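Long-range contacts in pectate lyase (Bacillus, PDB 3VMV), which probably cleaves the polygalacturonate backbone of pectin as a secreted pectate lyase of polysaccharide lyase family 1: residues Ser26-Gln32 / Asn60-Ile66; Glu77-Ile83 / Asn101-Ile107; His113-Glu117 / Asp150-Gly154; Phe139-Pro144 / Glu173-Lys177. All coordinates share one frame; numbering follows the deposited sequence.

In the fold
The chain winds into a right-handed parallel beta-helix, and the four contacts follow one another along it, contacts 3 and 4 interleaved. Contact 1 sets the N-terminal helix 28-40 against the loop 60-66. In contact 2, about 17 Å away between centres, two successive coils pair as parallel strands, and the same helix covers Ile78 and Ile81. Contacts 3 and 4 lie side by side, centres about 9 Å apart, and touch directly: His114 NE2 sits 2.8 Å from Glu142 OE2, probably hydrogen-bonded, and Lys177 NZ bridges to Asp150 OD1 at 2.8 Å and also reaches Asp153. Contacts 2 and 4 are the farthest apart, about 26 Å between centres, on opposite sides of the chain's centre.

Contact 1. Residues Ser26-Gln32 / Asn60-Ile66; sequences STGAQIQ and NSPQSLI
Asn60 meets the start of the helix at Gly28 and Ala29 with two hydrogen bonds, one from its side chain and one from its backbone. Gly28 N points almost straight at Asn60 OD1 (3.0 Å, 172° at the hydrogen), though it sits well above the amide plane. Ala29 N reaches Asn60 O at 2.9 Å, in the carbonyl plane and on a lone pair. With chi1 at 68°, the amide of Asn60 folds back over its own backbone, and both oxygens can face the helix end. Thr57 N also donates to OD1, and ND2 is tied to Thr55 O, which fixes the amide's rotation. Thr27 is the N-cap: its OG1 accepts from Gln30 N at 3.1 Å. Between them, Thr27 and Asn60 take up N-H groups of the first helical turn. This helix packs against the end of the parallel beta-helix, as the N-terminal helix does in other pectate lyases. Apolar contacts line the same turn. Ile31 CG2 meets Ile66 CG2 at 3.8 Å, the two side chains crossing at about a right angle. Ile66 CD1 comes in under Gly28 CA, where no side chain intervenes, and Pro62 CD lies 3.7 Å from Ala29 CA. A water joins the far end, donating to Gln32 OE1 (2.9 Å) and to Leu65 O; the same OE1 accepts from Asp67 N.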
loop_
_atom_site.group_PDB
_atom_site.type_symbol
_atom_site.label_atom_id
_atom_site.label_comp_id
_atom_site.label_asym_id
_atom_site.label_seq_id
_atom_site.Cartn_x
_atom_site.Cartn_y
_atom_site.Cartn_z
ATOM N N SER A 26 12.604 14.875 13.121
ATOM C CA SER A 26 12.610 15.623 11.875
ATOM C C SER A 26 13.744 15.200 10.966
ATOM O O SER A 26 13.967 15.820 9.943
ATOM C CB SER A 26 12.686 17.130 12.136
ATOM O OG SER A 26 13.756 17.411 13.021
ATOM N N THR A 27 14.455 14.136 11.332
ATOM C CA THR A 27 15.480 13.583 10.421
ATOM C C THR A 27 15.423 12.063 10.483
ATOM O O THR A 27 14.914 11.476 11.459
ATOM C CB THR A 27 16.922 14.001 10.830
ATOM O OG1 THR A 27 17.245 13.389 12.096
ATOM C CG2 THR A 27 17.067 15.549 10.906
ATOM N N GLY A 28 15.948 11.405 9.450
ATOM C CA GLY A 28 15.969 9.956 9.448
ATOM C C GLY A 28 16.856 9.420 10.554
ATOM O O GLY A 28 16.573 8.360 11.120
ATOM N N ALA A 29 17.922 10.146 10.862
ATOM C CA ALA A 29 18.782 9.746 11.979
ATOM C C ALA A 29 17.999 9.677 13.288
ATOM O O ALA A 29 18.135 8.712 14.034
ATOM C CB ALA A 29 19.996 10.639 12.083
ATOM N N GLN A 30 17.129 10.655 13.544
ATOM C CA GLN A 30 16.332 10.589 14.771
ATOM C C GLN A 30 15.386 9.410 14.731
ATOM O O GLN A 30 15.264 8.681 15.700
ATOM C CB GLN A 30 15.534 11.871 14.989
ATOM C CG GLN A 30 16.391 13.029 15.438
ATOM C CD GLN A 30 15.551 14.209 15.851
ATOM O OE1 GLN A 30 14.689 14.619 15.102
ATOM N NE2 GLN A 30 15.804 14.763 17.033
ATOM N N ILE A 31 14.706 9.211 13.602
ATOM C CA ILE A 31 13.788 8.089 13.510
ATOM C C ILE A 31 14.514 6.757 13.698
ATOM O O ILE A 31 14.077 5.904 14.477
ATOM C CB ILE A 31 13.048 8.057 12.141
ATOM C CG1 ILE A 31 12.202 9.329 11.996
ATOM C CG2 ILE A 31 12.136 6.868 12.074
ATOM C CD1 ILE A 31 11.523 9.432 10.624
ATOM N N GLN A 32 15.612 6.570 12.968
ATOM C CA GLN A 32 16.325 5.286 13.051
ATOM C C GLN A 32 16.870 5.040 14.475
ATOM O O GLN A 32 16.812 3.912 14.999
ATOM C CB GLN A 32 17.455 5.218 12.013
ATOM C CG GLN A 32 17.980 3.784 11.792
ATOM C CD GLN A 32 16.889 2.937 11.177
ATOM O OE1 GLN A 32 16.497 3.191 10.049
ATOM N NE2 GLN A 32 16.397 1.939 11.908
ATOM N N ASN A 60 19.877 13.111 5.528
ATOM C CA ASN A 60 19.766 13.173 6.995
ATOM C C ASN A 60 19.436 11.833 7.668
ATOM O O ASN A 60 19.080 11.802 8.846
ATOM C CB ASN A 60 18.839 14.325 7.487
ATOM C CG ASN A 60 17.354 14.119 7.126
ATOM O OD1 ASN A 60 16.845 12.990 7.027
ATOM N ND2 ASN A 60 16.638 15.263 7.002
ATOM N N SER A 61 19.599 10.745 6.911
ATOM C CA SER A 61 19.326 9.368 7.381
ATOM C C SER A 61 20.585 8.533 7.264
ATOM O O SER A 61 21.380 8.730 6.336
ATOM C CB SER A 61 18.233 8.709 6.529
ATOM O OG SER A 61 17.056 9.517 6.606
ATOM N N PRO A 62 20.768 7.613 8.200
ATOM C CA PRO A 62 22.029 6.858 8.260
ATOM C C PRO A 62 22.055 5.616 7.361
ATOM O O PRO A 62 23.154 5.098 7.132
ATOM C CB PRO A 62 22.103 6.434 9.725
ATOM C CG PRO A 62 20.639 6.285 10.126
ATOM C CD PRO A 62 19.917 7.392 9.390
ATOM N N GLN A 63 20.902 5.127 6.918
ATOM C CA GLN A 63 20.815 4.025 5.946
ATOM C C GLN A 63 20.029 4.524 4.748
ATOM O O GLN A 63 19.433 5.601 4.807
ATOM C CB GLN A 63 20.072 2.816 6.543
ATOM C CG GLN A 63 20.801 2.247 7.753
ATOM C CD GLN A 63 19.996 1.179 8.464
ATOM O OE1 GLN A 63 19.492 0.245 7.845
ATOM N NE2 GLN A 63 19.863 1.327 9.768
ATOM N N SER A 64 19.999 3.737 3.676
ATOM C CA SER A 64 19.330 4.180 2.444
ATOM C C SER A 64 17.804 4.034 2.491
ATOM O O SER A 64 17.118 4.356 1.525
ATOM C CB SER A 64 19.852 3.396 1.232
ATOM O OG SER A 64 21.212 3.713 1.001
ATOM N N LEU A 65 17.290 3.541 3.612
ATOM C CA LEU A 65 15.847 3.454 3.875
ATOM C C LEU A 65 15.662 3.563 5.377
ATOM O O LEU A 65 16.641 3.510 6.106
ATOM C CB LEU A 65 15.258 2.145 3.329
ATOM C CG LEU A 65 15.927 0.817 3.665
ATOM C CD1 LEU A 65 15.649 0.404 5.117
ATOM C CD2 LEU A 65 15.431 -0.263 2.719
ATOM N N ILE A 66 14.425 3.790 5.822
ATOM C CA ILE A 66 14.101 3.823 7.244
ATOM C C ILE A 66 13.703 2.404 7.605
ATOM O O ILE A 66 12.693 1.886 7.121
ATOM C CB ILE A 66 12.931 4.803 7.495
ATOM C CG1 ILE A 66 13.337 6.224 7.070
ATOM C CG2 ILE A 66 12.529 4.765 8.976
ATOM C CD1 ILE A 66 14.542 6.790 7.821
HETATM O O HOH W 1 17.871 5.032 8.266
#

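Contact 2. Residues Glu77-Ile83 / Asn101-Ile107; sequences EIKNISI and NAHNIII
The carboxylate of Glu77 lies over one face of the His103 ring, its CD 3.7 Å from His103 CE1 and the two planes 20° apart; Ile78 O is at the edge of that ring. A water bridges Glu77 OE2 and Asn101 OD1 beside this stack. The amides of Asn80 and Asn104 instead stand 73° apart: Asn104 ND2 donates to Asn80 OD1 (2.9 Å, 169° at the hydrogen), which lies in the amide plane of Asn104. Thr15 N and Gly16 N hold Asn104 OD1, while Asn80 ND2 goes to Asp45 O. Both asparagines have left-handed backbone angles, and at Asn104 the chain turns a corner, a step of the asparagine ladder known from pectate lyase beta-helices. Six backbone N-H...O bonds join the segments, on both sides of the corner; beyond it the axes of 78-83 and 105-107 run parallel, 4.7 Å apart. The side chains stack in register: Ile78 CG2 touches Ala102 CB at 3.7 Å, and like meets like where Ile105 CD1 reaches Ile81 CB at 4.0 Å, with Ile83 beside Ile107 on the same, inward face. On the other face Ser82 OG lies 3.6 Å from Ile106 CB and takes a hydrogen bond from Gly17 N.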
loop_
_atom_site.group_PDB
_atom_site.type_symbol
_atom_site.label_atom_id
_atom_site.label_comp_id
_atom_site.label_asym_id
_atom_site.label_seq_id
_atom_site.Cartn_x
_atom_site.Cartn_y
_atom_site.Cartn_z
ATOM N N GLU A 77 10.953 -10.142 16.034
ATOM C CA GLU A 77 9.895 -9.201 15.729
ATOM C C GLU A 77 10.203 -7.793 16.229
ATOM O O GLU A 77 10.943 -7.605 17.217
ATOM C CB GLU A 77 8.557 -9.704 16.294
ATOM C CG GLU A 77 8.207 -11.123 15.770
ATOM C CD GLU A 77 6.840 -11.650 16.213
ATOM O OE1 GLU A 77 6.189 -11.077 17.111
ATOM O OE2 GLU A 77 6.396 -12.657 15.641
ATOM N N ILE A 78 9.671 -6.802 15.520
ATOM C CA ILE A 78 9.590 -5.451 16.055
ATOM C C ILE A 78 8.112 -5.088 16.104
ATOM O O ILE A 78 7.360 -5.433 15.201
ATOM C CB ILE A 78 10.420 -4.438 15.215
ATOM C CG1 ILE A 78 10.394 -3.063 15.896
ATOM C CG2 ILE A 78 9.948 -4.399 13.719
ATOM C CD1 ILE A 78 11.375 -2.100 15.224
ATOM N N LYS A 79 7.675 -4.449 17.177
ATOM C CA LYS A 79 6.227 -4.310 17.429
ATOM C C LYS A 79 5.811 -2.938 17.899
ATOM O O LYS A 79 6.579 -2.229 18.504
ATOM C CB LYS A 79 5.772 -5.295 18.495
ATOM C CG LYS A 79 6.179 -6.746 18.168
ATOM C CD LYS A 79 5.330 -7.742 18.943
ATOM C CE LYS A 79 5.949 -8.040 20.260
ATOM N NZ LYS A 79 7.244 -8.742 20.068
ATOM N N ASN A 80 4.549 -2.599 17.656
ATOM C CA ASN A 80 3.872 -1.511 18.358
ATOM C C ASN A 80 4.479 -0.121 18.085
ATOM O O ASN A 80 4.952 0.572 18.999
ATOM C CB ASN A 80 3.832 -1.778 19.876
ATOM C CG ASN A 80 3.293 -3.164 20.215
ATOM O OD1 ASN A 80 2.455 -3.731 19.517
ATOM N ND2 ASN A 80 3.803 -3.719 21.323
ATOM N N ILE A 81 4.421 0.273 16.812
ATOM C CA ILE A 81 4.934 1.575 16.403
ATOM C C ILE A 81 3.908 2.312 15.584
ATOM O O ILE A 81 3.259 1.697 14.733
ATOM C CB ILE A 81 6.167 1.367 15.536
ATOM C CG1 ILE A 81 7.291 0.786 16.388
ATOM C CG2 ILE A 81 6.606 2.692 14.889
ATOM C CD1 ILE A 81 8.549 0.480 15.587
ATOM N N SER A 82 3.768 3.615 15.796
ATOM C CA SER A 82 3.124 4.483 14.812
ATOM C C SER A 82 4.114 5.545 14.356
ATOM O O SER A 82 4.856 6.094 15.192
ATOM C CB SER A 82 1.925 5.210 15.421
ATOM O OG SER A 82 0.922 4.325 15.855
ATOM N N ILE A 83 4.163 5.787 13.051
ATOM C CA ILE A 83 4.886 6.920 12.464
ATOM C C ILE A 83 3.812 7.806 11.858
ATOM O O ILE A 83 3.097 7.366 10.950
ATOM C CB ILE A 83 5.861 6.406 11.377
ATOM C CG1 ILE A 83 6.927 5.549 12.072
ATOM C CG2 ILE A 83 6.452 7.561 10.562
ATOM C CD1 ILE A 83 7.868 4.826 11.125
ATOM N N ASN A 101 9.420 -8.057 9.480
ATOM C CA ASN A 101 8.895 -8.784 10.644
ATOM C C ASN A 101 8.365 -7.817 11.705
ATOM O O ASN A 101 8.669 -7.891 12.889
ATOM C CB ASN A 101 9.930 -9.756 11.219
ATOM C CG ASN A 101 9.280 -10.901 11.999
ATOM O OD1 ASN A 101 8.072 -11.082 11.994
ATOM N ND2 ASN A 101 10.136 -11.704 12.681
ATOM N N ALA A 102 7.567 -6.886 11.200
ATOM C CA ALA A 102 7.041 -5.798 11.980
ATOM C C ALA A 102 5.566 -6.035 12.265
ATOM O O ALA A 102 4.834 -6.427 11.362
ATOM C CB ALA A 102 7.251 -4.492 11.198
ATOM N N HIS A 103 5.151 -5.851 13.522
ATOM C CA HIS A 103 3.814 -6.234 13.971
ATOM C C HIS A 103 3.136 -5.110 14.692
ATOM O O HIS A 103 3.725 -4.512 15.573
ATOM C CB HIS A 103 3.920 -7.449 14.872
ATOM C CG HIS A 103 4.422 -8.649 14.145
ATOM N ND1 HIS A 103 5.748 -8.803 13.801
ATOM C CD2 HIS A 103 3.762 -9.695 13.598
ATOM C CE1 HIS A 103 5.891 -9.922 13.109
ATOM N NE2 HIS A 103 4.705 -10.482 12.978
ATOM N N ASN A 104 1.898 -4.828 14.293
ATOM C CA ASN A 104 1.096 -3.770 14.901
ATOM C C ASN A 104 1.744 -2.402 14.655
ATOM O O ASN A 104 2.257 -1.739 15.576
ATOM C CB ASN A 104 0.864 -4.023 16.420
ATOM C CG ASN A 104 -0.115 -3.028 17.013
ATOM O OD1 ASN A 104 -1.022 -2.573 16.316
ATOM N ND2 ASN A 104 0.082 -2.650 18.269
ATOM N N ILE A 105 1.703 -2.000 13.387
ATOM C CA ILE A 105 2.376 -0.804 12.903
ATOM C C ILE A 105 1.379 0.094 12.177
ATOM O O ILE A 105 0.604 -0.389 11.345
ATOM C CB ILE A 105 3.467 -1.174 11.894
ATOM C CG1 ILE A 105 4.332 -2.354 12.404
ATOM C CG2 ILE A 105 4.304 0.043 11.550
ATOM C CD1 ILE A 105 5.229 -2.034 13.621
ATOM N N ILE A 106 1.388 1.379 12.495
ATOM C CA ILE A 106 0.616 2.375 11.775
ATOM C C ILE A 106 1.563 3.381 11.102
ATOM O O ILE A 106 2.451 3.913 11.751
ATOM C CB ILE A 106 -0.317 3.119 12.739
ATOM C CG1 ILE A 106 -1.281 2.116 13.349
ATOM C CG2 ILE A 106 -1.058 4.268 12.002
ATOM C CD1 ILE A 106 -2.292 2.751 14.321
ATOM N N ILE A 107 1.386 3.617 9.799
ATOM C CA ILE A 107 2.046 4.736 9.098
ATOM C C ILE A 107 0.930 5.633 8.587
ATOM O O ILE A 107 0.065 5.181 7.807
ATOM C CB ILE A 107 2.892 4.220 7.954
ATOM C CG1 ILE A 107 3.911 3.203 8.464
ATOM C CG2 ILE A 107 3.574 5.385 7.178
ATOM C CD1 ILE A 107 4.696 2.512 7.426
HETATM O O HOH W 2 6.677 -13.243 13.005
#

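Contact 3. Residues His113-Glu117 / Asp150-Gly154; sequences HHVRE and DYYDG
Arg116 and Tyr152 are where the two backbones come nearest, their CA atoms 4.7 Å apart. Neither segment is regular helix or strand; both belong to loops leaving the strands of the beta-helix, and His114 takes a left-handed conformation just after strand 111-113. The main chains are joined through a water that donates to both Arg116 O and Tyr151 O. Among the side chains, Arg116 does most of the gripping. With CG anti to the backbone N (chi1 170°) and the chain straight as far as NE, it runs across the Tyr151 ring: CD lies over the face, 3.5 Å from the ring centroid, in a CH-pi contact. The guanidinium then lies flat on the ring, planes 19° apart and CZ 4.3 Å from the centroid, a cation-pi stack. Its NH1 meanwhile donates to Tyr151 O at 2.7 Å, in the guanidinium plane and on a carbonyl lone pair, and a second water links NH1 to Asp150 O. Val115 O sits at the Tyr152 ring edge, 3.4 Å from CD1, while His114 and Tyr152 form an offset edge-to-face pair, planes at 78°, with His114 CD2 nearest the hydroxyl, 3.4 Å from Tyr152 OH. His114 ND1 and His113 ND1, 2.7 Å apart, are hydrogen-bonded, and either could be the donor. Held mainly by Tyr151, with a water to Asp150 O, the guanidinium probably has its charge balanced by ring and carbonyl together.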
loop_
_atom_site.group_PDB
_atom_site.type_symbol
_atom_site.label_atom_id
_atom_site.label_comp_id
_atom_site.label_asym_id
_atom_site.label_seq_id
_atom_site.Cartn_x
_atom_site.Cartn_y
_atom_site.Cartn_z
ATOM N N HIS A 113 7.945 10.160 -1.319
ATOM C CA HIS A 113 7.972 10.346 -2.747
ATOM C C HIS A 113 9.379 10.364 -3.345
ATOM O O HIS A 113 10.369 10.577 -2.680
ATOM C CB HIS A 113 7.225 11.651 -3.099
ATOM C CG HIS A 113 7.900 12.883 -2.565
ATOM N ND1 HIS A 113 8.783 13.632 -3.317
ATOM C CD2 HIS A 113 7.827 13.498 -1.358
ATOM C CE1 HIS A 113 9.227 14.651 -2.597
ATOM N NE2 HIS A 113 8.666 14.591 -1.400
ATOM N N HIS A 114 9.403 10.071 -4.642
ATOM C CA HIS A 114 10.624 10.063 -5.448
ATOM C C HIS A 114 11.649 9.136 -4.806
ATOM O O HIS A 114 12.842 9.474 -4.753
ATOM C CB HIS A 114 11.192 11.466 -5.685
ATOM C CG HIS A 114 10.287 12.320 -6.507
ATOM N ND1 HIS A 114 9.283 13.089 -5.951
ATOM C CD2 HIS A 114 10.193 12.478 -7.847
ATOM C CE1 HIS A 114 8.641 13.727 -6.919
ATOM N NE2 HIS A 114 9.183 13.387 -8.079
ATOM N N VAL A 115 11.193 7.949 -4.397
ATOM C CA VAL A 115 12.100 6.996 -3.755
ATOM C C VAL A 115 12.790 6.161 -4.829
ATOM O O VAL A 115 12.175 5.307 -5.457
ATOM C CB VAL A 115 11.370 6.108 -2.747
ATOM C CG1 VAL A 115 12.393 5.223 -1.945
ATOM C CG2 VAL A 115 10.615 7.015 -1.739
ATOM N N ARG A 116 14.074 6.419 -5.049
ATOM C CA ARG A 116 14.894 5.622 -5.963
ATOM C C ARG A 116 15.878 4.706 -5.205
ATOM O O ARG A 116 16.049 3.533 -5.555
ATOM C CB ARG A 116 15.689 6.520 -6.914
ATOM C CG ARG A 116 16.729 5.731 -7.704
ATOM C CD ARG A 116 17.200 6.435 -8.955
ATOM N NE ARG A 116 18.331 5.710 -9.541
ATOM C CZ ARG A 116 18.251 4.587 -10.261
ATOM N NH1 ARG A 116 17.090 4.021 -10.553
ATOM N NH2 ARG A 116 19.366 4.028 -10.718
ATOM N N GLU A 117 16.534 5.258 -4.184
ATOM C CA GLU A 117 17.537 4.490 -3.412
ATOM C C GLU A 117 16.894 3.510 -2.425
ATOM O O GLU A 117 15.688 3.533 -2.213
ATOM C CB GLU A 117 18.492 5.447 -2.715
ATOM C CG GLU A 117 19.267 6.310 -3.708
ATOM C CD GLU A 117 20.230 7.258 -3.029
ATOM O OE1 GLU A 117 20.987 6.797 -2.145
ATOM O OE2 GLU A 117 20.230 8.463 -3.375
ATOM N N ASP A 150 11.495 1.792 -14.399
ATOM C CA ASP A 150 12.194 1.159 -13.289
ATOM C C ASP A 150 13.099 2.135 -12.534
ATOM O O ASP A 150 13.798 1.745 -11.589
ATOM C CB ASP A 150 13.064 -0.004 -13.783
ATOM C CG ASP A 150 12.263 -1.127 -14.368
ATOM O OD1 ASP A 150 11.181 -1.416 -13.844
ATOM O OD2 ASP A 150 12.727 -1.734 -15.354
ATOM N N TYR A 151 13.107 3.413 -12.944
ATOM C CA TYR A 151 13.993 4.390 -12.274
ATOM C C TYR A 151 13.625 4.466 -10.804
ATOM O O TYR A 151 14.506 4.424 -9.927
ATOM C CB TYR A 151 13.900 5.762 -12.943
ATOM C CG TYR A 151 14.872 6.788 -12.405
ATOM C CD1 TYR A 151 16.150 6.880 -12.914
ATOM C CD2 TYR A 151 14.504 7.652 -11.375
ATOM C CE1 TYR A 151 17.044 7.822 -12.430
ATOM C CE2 TYR A 151 15.375 8.586 -10.885
ATOM C CZ TYR A 151 16.646 8.673 -11.425
ATOM O OH TYR A 151 17.514 9.618 -10.933
ATOM N N TYR A 152 12.320 4.628 -10.551
ATOM C CA TYR A 152 11.741 4.395 -9.234
ATOM C C TYR A 152 11.166 3.001 -9.235
ATOM O O TYR A 152 10.807 2.468 -10.322
ATOM C CB TYR A 152 10.639 5.431 -8.953
ATOM C CG TYR A 152 11.147 6.861 -9.088
ATOM C CD1 TYR A 152 12.020 7.406 -8.146
ATOM C CD2 TYR A 152 10.741 7.649 -10.171
ATOM C CE1 TYR A 152 12.499 8.714 -8.291
ATOM C CE2 TYR A 152 11.208 8.953 -10.322
ATOM C CZ TYR A 152 12.066 9.474 -9.382
ATOM O OH TYR A 152 12.544 10.771 -9.561
ATOM N N ASP A 153 11.034 2.403 -8.044
ATOM C CA ASP A 153 10.428 1.064 -7.964
ATOM C C ASP A 153 8.964 1.175 -7.538
ATOM O O ASP A 153 8.151 1.647 -8.326
ATOM C CB ASP A 153 11.265 0.133 -7.065
ATOM C CG ASP A 153 10.975 -1.357 -7.294
ATOM O OD1 ASP A 153 10.116 -1.709 -8.122
ATOM O OD2 ASP A 153 11.650 -2.195 -6.632
ATOM N N GLY A 154 8.593 0.694 -6.363
ATOM C CA GLY A 154 7.165 0.714 -6.014
ATOM C C GLY A 154 6.702 1.873 -5.167
ATOM O O GLY A 154 7.495 2.631 -4.639
HETATM O O HOH W 3 14.601 2.488 -7.815
HETATM O O HOH W 4 16.634 1.244 -11.870
#

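Contact 4. Residues Phe139-Pro144 / Glu173-Lys177; sequences FYSEFP and ENHWK
Trp176 and Pro144 are joined through the indole N-H: NE1 donates to Pro144 O at 3.0 Å, the oxygen in the indole plane but the donor above the carbonyl plane. A cis peptide precedes Pro144. Two backbone bonds tie the strand ends, Glu173 N to Phe139 O at 3.0 Å and Ser141 N to Asn174 O at 2.9 Å. Two waters bridge the segments further: one accepts from Trp176 N and lies 3.1 Å from Ser141 OG, and another donates to Ser141 O (2.8 Å) while accepting from Asn174 ND2. A chi1 of 175° swings the Phe143 ring away from its own N, and its edge meets the Trp176 face in a T-shaped pair, ring centroids 4.8 Å apart and planes at 88°. The amide's other end, Asn174 OD1, accepts from Asn203 ND2 on the next coil, consistent with an asparagine ladder; parallel coils stacked in register, with loops leaving the turns, make up the family's parallel beta-helix.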
loop_
_atom_site.group_PDB
_atom_site.type_symbol
_atom_site.label_atom_id
_atom_site.label_comp_id
_atom_site.label_asym_id
_atom_site.label_seq_id
_atom_site.Cartn_x
_atom_site.Cartn_y
_atom_site.Cartn_z
ATOM N N PHE A 139 1.696 9.220 -1.853
ATOM C CA PHE A 139 2.839 8.527 -2.441
ATOM C C PHE A 139 2.920 8.906 -3.887
ATOM O O PHE A 139 1.897 8.847 -4.592
ATOM C CB PHE A 139 2.660 7.011 -2.354
ATOM C CG PHE A 139 2.321 6.505 -0.960
ATOM C CD1 PHE A 139 3.253 6.587 0.066
ATOM C CD2 PHE A 139 1.092 5.914 -0.708
ATOM C CE1 PHE A 139 2.968 6.132 1.359
ATOM C CE2 PHE A 139 0.795 5.426 0.576
ATOM C CZ PHE A 139 1.722 5.533 1.613
ATOM N N TYR A 140 4.106 9.245 -4.391
ATOM C CA TYR A 140 4.177 9.659 -5.792
ATOM C C TYR A 140 5.620 9.635 -6.284
ATOM O O TYR A 140 6.543 9.598 -5.463
ATOM C CB TYR A 140 3.541 11.046 -5.994
ATOM C CG TYR A 140 4.031 12.160 -5.108
ATOM C CD1 TYR A 140 5.034 13.041 -5.542
ATOM C CD2 TYR A 140 3.471 12.358 -3.849
ATOM C CE1 TYR A 140 5.435 14.093 -4.761
ATOM C CE2 TYR A 140 3.896 13.420 -3.037
ATOM C CZ TYR A 140 4.872 14.275 -3.517
ATOM O OH TYR A 140 5.360 15.330 -2.760
ATOM N N SER A 141 5.804 9.676 -7.597
ATOM C CA SER A 141 7.143 9.932 -8.156
ATOM C C SER A 141 6.942 10.737 -9.432
ATOM O O SER A 141 6.514 11.892 -9.323
ATOM C CB SER A 141 7.995 8.656 -8.326
ATOM O OG SER A 141 7.504 7.779 -9.313
ATOM N N GLU A 142 7.206 10.169 -10.618
ATOM C CA GLU A 142 6.831 10.842 -11.854
ATOM C C GLU A 142 6.269 9.808 -12.819
ATOM O O GLU A 142 6.750 8.660 -12.856
ATOM C CB GLU A 142 8.054 11.499 -12.517
ATOM C CG GLU A 142 8.815 12.511 -11.698
ATOM C CD GLU A 142 8.052 13.802 -11.428
ATOM O OE1 GLU A 142 7.087 14.125 -12.160
ATOM O OE2 GLU A 142 8.449 14.542 -10.486
ATOM N N PHE A 143 5.293 10.217 -13.628
ATOM C CA PHE A 143 4.817 9.391 -14.736
ATOM C C PHE A 143 4.341 10.344 -15.837
ATOM O O PHE A 143 3.429 11.137 -15.603
ATOM C CB PHE A 143 3.674 8.486 -14.323
ATOM C CG PHE A 143 3.096 7.723 -15.466
ATOM C CD1 PHE A 143 3.830 6.724 -16.109
ATOM C CD2 PHE A 143 1.841 8.043 -15.940
ATOM C CE1 PHE A 143 3.355 6.067 -17.191
ATOM C CE2 PHE A 143 1.317 7.345 -17.038
ATOM C CZ PHE A 143 2.085 6.376 -17.669
ATOM N N PRO A 144 4.901 10.228 -17.050
ATOM C CA PRO A 144 5.886 9.219 -17.457
ATOM C C PRO A 144 7.308 9.578 -17.036
ATOM O O PRO A 144 8.227 8.742 -17.168
ATOM C CB PRO A 144 5.785 9.239 -19.007
ATOM C CG PRO A 144 5.351 10.588 -19.310
ATOM C CD PRO A 144 4.330 10.918 -18.224
ATOM N N GLU A 173 -0.088 8.640 -6.815
ATOM C CA GLU A 173 -0.184 9.423 -8.021
ATOM C C GLU A 173 1.140 9.447 -8.733
ATOM O O GLU A 173 2.194 9.304 -8.125
ATOM C CB GLU A 173 -0.556 10.865 -7.691
ATOM C CG GLU A 173 -1.844 11.013 -6.875
ATOM C CD GLU A 173 -2.366 12.457 -6.843
ATOM O OE1 GLU A 173 -2.430 13.050 -5.742
ATOM O OE2 GLU A 173 -2.740 13.009 -7.916
ATOM N N ASN A 174 1.060 9.665 -10.035
ATOM C CA ASN A 174 2.236 10.016 -10.842
ATOM C C ASN A 174 3.345 9.011 -10.693
ATOM O O ASN A 174 4.436 9.343 -10.186
ATOM C CB ASN A 174 2.739 11.436 -10.497
ATOM C CG ASN A 174 1.623 12.474 -10.551
ATOM O OD1 ASN A 174 0.721 12.386 -11.362
ATOM N ND2 ASN A 174 1.717 13.489 -9.691
ATOM N N HIS A 175 3.082 7.797 -11.141
ATOM C CA HIS A 175 4.042 6.726 -10.895
ATOM C C HIS A 175 3.824 5.612 -11.903
ATOM O O HIS A 175 2.730 5.409 -12.378
ATOM C CB HIS A 175 3.805 6.197 -9.479
ATOM C CG HIS A 175 4.911 5.340 -8.963
ATOM N ND1 HIS A 175 4.898 3.966 -9.004
ATOM C CD2 HIS A 175 6.076 5.694 -8.376
ATOM C CE1 HIS A 175 6.019 3.511 -8.464
ATOM N NE2 HIS A 175 6.760 4.543 -8.109
ATOM N N TRP A 176 4.863 4.835 -12.188
ATOM C CA TRP A 176 4.736 3.716 -13.079
ATOM C C TRP A 176 4.250 2.439 -12.353
ATOM O O TRP A 176 3.105 2.040 -12.577
ATOM C CB TRP A 176 6.075 3.421 -13.773
ATOM C CG TRP A 176 6.506 4.415 -14.828
ATOM C CD1 TRP A 176 7.177 5.598 -14.638
ATOM C CD2 TRP A 176 6.374 4.258 -16.233
ATOM N NE1 TRP A 176 7.444 6.190 -15.855
ATOM C CE2 TRP A 176 6.956 5.391 -16.849
ATOM C CE3 TRP A 176 5.785 3.273 -17.041
ATOM C CZ2 TRP A 176 6.981 5.559 -18.240
ATOM C CZ3 TRP A 176 5.821 3.433 -18.423
ATOM C CH2 TRP A 176 6.432 4.573 -19.003
ATOM N N LYS A 177 5.090 1.830 -11.500
ATOM C CA LYS A 177 4.804 0.500 -10.927
ATOM C C LYS A 177 4.228 0.649 -9.520
ATOM O O LYS A 177 4.955 0.683 -8.520
ATOM C CB LYS A 177 6.064 -0.379 -10.902
ATOM C CG LYS A 177 6.790 -0.468 -12.240
ATOM C CD LYS A 177 8.083 -1.335 -12.104
ATOM C CE LYS A 177 9.117 -0.698 -11.173
ATOM N NZ LYS A 177 10.351 -1.585 -11.182
HETATM O O HOH W 5 7.622 5.461 -11.369
HETATM O O HOH W 6 4.626 13.864 -8.874
#